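Local coordinates for transcription factor cep-1 (Caenorhabditis elegans, PDB 1T4W), which binds the same DNA consensus sequence as p53 and activates transcription, promoting apoptosis under genotoxic stress and ensuring proper meiotic chromosome segregation, at residues I60-Y65 with D98-I103. Residues are numbered along the deposited sequence; the frame is centred on the assembly and turned at random.
Sequences IRFVKY and DSFFYI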
loop_
_atom_site.group_PDB
_atom_site.type_symbol
_atom_site.label_atom_id
_atom_site.label_comp_id
_atom_site.label_asym_id
_atom_site.label_seq_id
_atom_site.Cartn_x
_atom_site.Cartn_y
_atom_site.Cartn_z
ATOM N N ILE A 60 -5.895 -5.330 1.691
ATOM C CA ILE A 60 -4.754 -4.561 1.198
ATOM C C ILE A 60 -4.771 -4.585 -0.337
ATOM O O ILE A 60 -4.785 -5.651 -0.941
ATOM C CB ILE A 60 -3.425 -5.176 1.675
ATOM C CG1 ILE A 60 -3.413 -5.267 3.205
ATOM C CG2 ILE A 60 -2.249 -4.324 1.170
ATOM C CD1 ILE A 60 -2.419 -6.285 3.739
ATOM N N ARG A 61 -4.770 -3.406 -0.944
ATOM C CA ARG A 61 -4.794 -3.271 -2.394
ATOM C C ARG A 61 -3.681 -2.353 -2.879
ATOM O O ARG A 61 -3.159 -1.520 -2.131
ATOM C CB ARG A 61 -6.127 -2.674 -2.861
ATOM C CG ARG A 61 -7.373 -3.571 -2.681
ATOM C CD ARG A 61 -8.528 -2.992 -3.550
ATOM N NE ARG A 61 -8.219 -3.143 -4.968
ATOM C CZ ARG A 61 -8.822 -2.497 -5.958
ATOM N NH1 ARG A 61 -8.449 -2.731 -7.210
ATOM N NH2 ARG A 61 -9.782 -1.608 -5.702
ATOM N N PHE A 62 -3.325 -2.509 -4.146
ATOM C CA PHE A 62 -2.312 -1.668 -4.737
ATOM C C PHE A 62 -2.888 -1.279 -6.096
ATOM O O PHE A 62 -2.942 -2.082 -7.046
ATOM C CB PHE A 62 -0.974 -2.404 -4.839
ATOM C CG PHE A 62 0.175 -1.505 -5.233
ATOM C CD1 PHE A 62 0.489 -0.380 -4.456
ATOM C CD2 PHE A 62 0.937 -1.777 -6.378
ATOM C CE1 PHE A 62 1.542 0.467 -4.801
ATOM C CE2 PHE A 62 2.002 -0.940 -6.746
ATOM C CZ PHE A 62 2.311 0.189 -5.957
ATOM N N VAL A 63 -3.333 -0.029 -6.159
ATOM C CA VAL A 63 -4.009 0.511 -7.332
ATOM C C VAL A 63 -3.362 1.749 -7.949
ATOM O O VAL A 63 -2.427 2.338 -7.386
ATOM C CB VAL A 63 -5.471 0.886 -6.960
ATOM C CG1 VAL A 63 -6.110 -0.266 -6.189
ATOM C CG2 VAL A 63 -5.509 2.180 -6.111
ATOM N N LYS A 64 -3.874 2.139 -9.112
ATOM C CA LYS A 64 -3.380 3.328 -9.800
ATOM C C LYS A 64 -4.538 4.284 -10.024
ATOM O O LYS A 64 -5.688 3.864 -10.122
ATOM C CB LYS A 64 -2.728 2.965 -11.144
ATOM C CG LYS A 64 -3.665 2.424 -12.202
ATOM C CD LYS A 64 -2.859 1.899 -13.386
ATOM C CE LYS A 64 -3.743 1.303 -14.469
ATOM N NZ LYS A 64 -4.587 0.190 -13.964
ATOM N N TYR A 65 -4.231 5.571 -10.100
ATOM C CA TYR A 65 -5.258 6.568 -10.300
ATOM C C TYR A 65 -4.610 7.791 -10.930
ATOM O O TYR A 65 -3.386 7.875 -11.031
ATOM C CB TYR A 65 -5.898 6.928 -8.951
ATOM C CG TYR A 65 -5.017 7.714 -7.991
ATOM C CD1 TYR A 65 -4.842 9.098 -8.136
ATOM C CD2 TYR A 65 -4.343 7.076 -6.951
ATOM C CE1 TYR A 65 -4.009 9.827 -7.266
ATOM C CE2 TYR A 65 -3.508 7.787 -6.076
ATOM C CZ TYR A 65 -3.343 9.163 -6.236
ATOM O OH TYR A 65 -2.514 9.867 -5.374
ATOM N N ASP A 98 0.855 -13.484 -11.062
ATOM C CA ASP A 98 0.553 -12.210 -11.700
ATOM C C ASP A 98 0.283 -11.055 -10.732
ATOM O O ASP A 98 -0.051 -9.955 -11.179
ATOM C CB ASP A 98 -0.628 -12.380 -12.659
ATOM C CG ASP A 98 -1.860 -12.877 -11.959
ATOM O OD1 ASP A 98 -1.739 -13.248 -10.776
ATOM O OD2 ASP A 98 -2.942 -12.903 -12.577
ATOM N N SER A 99 0.416 -11.279 -9.418
ATOM C CA SER A 99 0.167 -10.172 -8.489
ATOM C C SER A 99 1.364 -9.220 -8.518
ATOM O O SER A 99 2.518 -9.652 -8.525
ATOM C CB SER A 99 -0.038 -10.676 -7.065
ATOM O OG SER A 99 -0.404 -9.601 -6.217
ATOM N N PHE A 100 1.086 -7.926 -8.550
ATOM C CA PHE A 100 2.146 -6.930 -8.578
ATOM C C PHE A 100 2.924 -6.938 -7.244
ATOM O O PHE A 100 4.144 -6.697 -7.203
ATOM C CB PHE A 100 1.531 -5.546 -8.829
ATOM C CG PHE A 100 2.525 -4.510 -9.310
ATOM C CD1 PHE A 100 3.427 -3.914 -8.424
ATOM C CD2 PHE A 100 2.591 -4.168 -10.662
ATOM C CE1 PHE A 100 4.395 -2.984 -8.879
ATOM C CE2 PHE A 100 3.553 -3.248 -11.131
ATOM C CZ PHE A 100 4.451 -2.662 -10.235
ATOM N N PHE A 101 2.217 -7.252 -6.162
ATOM C CA PHE A 101 2.816 -7.231 -4.830
ATOM C C PHE A 101 2.477 -8.446 -3.980
ATOM O O PHE A 101 1.512 -9.151 -4.249
ATOM C CB PHE A 101 2.363 -5.969 -4.082
ATOM C CG PHE A 101 0.899 -5.972 -3.710
ATOM C CD1 PHE A 101 -0.079 -5.888 -4.686
ATOM C CD2 PHE A 101 0.504 -6.085 -2.375
ATOM C CE1 PHE A 101 -1.445 -5.916 -4.353
ATOM C CE2 PHE A 101 -0.849 -6.109 -2.021
ATOM C CZ PHE A 101 -1.828 -6.023 -3.015
ATOM N N TYR A 102 3.266 -8.663 -2.934
ATOM C CA TYR A 102 3.052 -9.777 -2.014
ATOM C C TYR A 102 3.229 -9.322 -0.562
ATOM O O TYR A 102 3.813 -8.267 -0.283
ATOM C CB TYR A 102 4.026 -10.924 -2.317
ATOM C CG TYR A 102 3.960 -11.401 -3.754
ATOM C CD1 TYR A 102 4.715 -10.782 -4.759
ATOM C CD2 TYR A 102 3.085 -12.431 -4.123
ATOM C CE1 TYR A 102 4.596 -11.176 -6.097
ATOM C CE2 TYR A 102 2.958 -12.823 -5.445
ATOM C CZ TYR A 102 3.711 -12.189 -6.429
ATOM O OH TYR A 102 3.522 -12.553 -7.736
ATOM N N ILE A 103 2.719 -10.136 0.354
ATOM C CA ILE A 103 2.776 -9.859 1.778
ATOM C C ILE A 103 3.641 -10.929 2.445
ATOM O O ILE A 103 3.407 -12.128 2.274
ATOM C CB ILE A 103 1.332 -9.887 2.368
ATOM C CG1 ILE A 103 0.454 -8.883 1.608
ATOM C CG2 ILE A 103 1.350 -9.592 3.873
ATOM C CD1 ILE A 103 0.933 -7.439 1.679
#
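Ile60 and Phe62 meet Phe100, Phe101 and Ile103 in a buried, largely apolar contact between the two sheets of the p53-like beta sandwich of this DNA-binding domain. Residues 60-65 belong to the strand 57-65 of the larger sheet, whereas 101-103 start an edge strand of the four-stranded one. The two strand segments run nearly antiparallel, their axes 8.9 Å apart at the closest, so the backbones stay apart and the contact is made by side chains reaching across.

Phe101 and Phe62 bury the most surface here. The CG of Phe101 sits between the backbone N and the carbonyl carbon (chi1 69°), and the ring reaches across to the backbone of 60-62. Phe62 CB lies over one face of this ring, 3.9 Å from the centroid, in a CH-pi contact. At the ring edge, in its plane, Ile60 O approaches Phe101 CZ to 3.6 Å, and Ile60 CG2 packs against CE2. Farther along, Ile60 and Ile103 meet tip to tip, CD1 to CD1 at 4.1 Å.

Phe62, with CG anti to the backbone N (chi1 -170°), swings its ring past Phe101 to Phe100. These two rings cross obliquely, planes at 43°, and Phe62 CE2 comes within 3.7 Å of Phe100 CD1. Phe100 also touches Cys139, a zinc ligand, which places this end of the contact beside the zinc site. Phe120 meets the Phe101 ring edge-to-face, and Phe137 adds a further ring beside Phe62.

Replacing Phe101 by an alanine would probably open a gap between the sheets, leaving Phe62 CB without the ring face it rests on and Ile60 CG2 without its aromatic neighbour. With CH-pi, aromatic and aliphatic contacts joining the segments, cohesion here depends on shape and hydrophobic burial rather than on directional polar bonds.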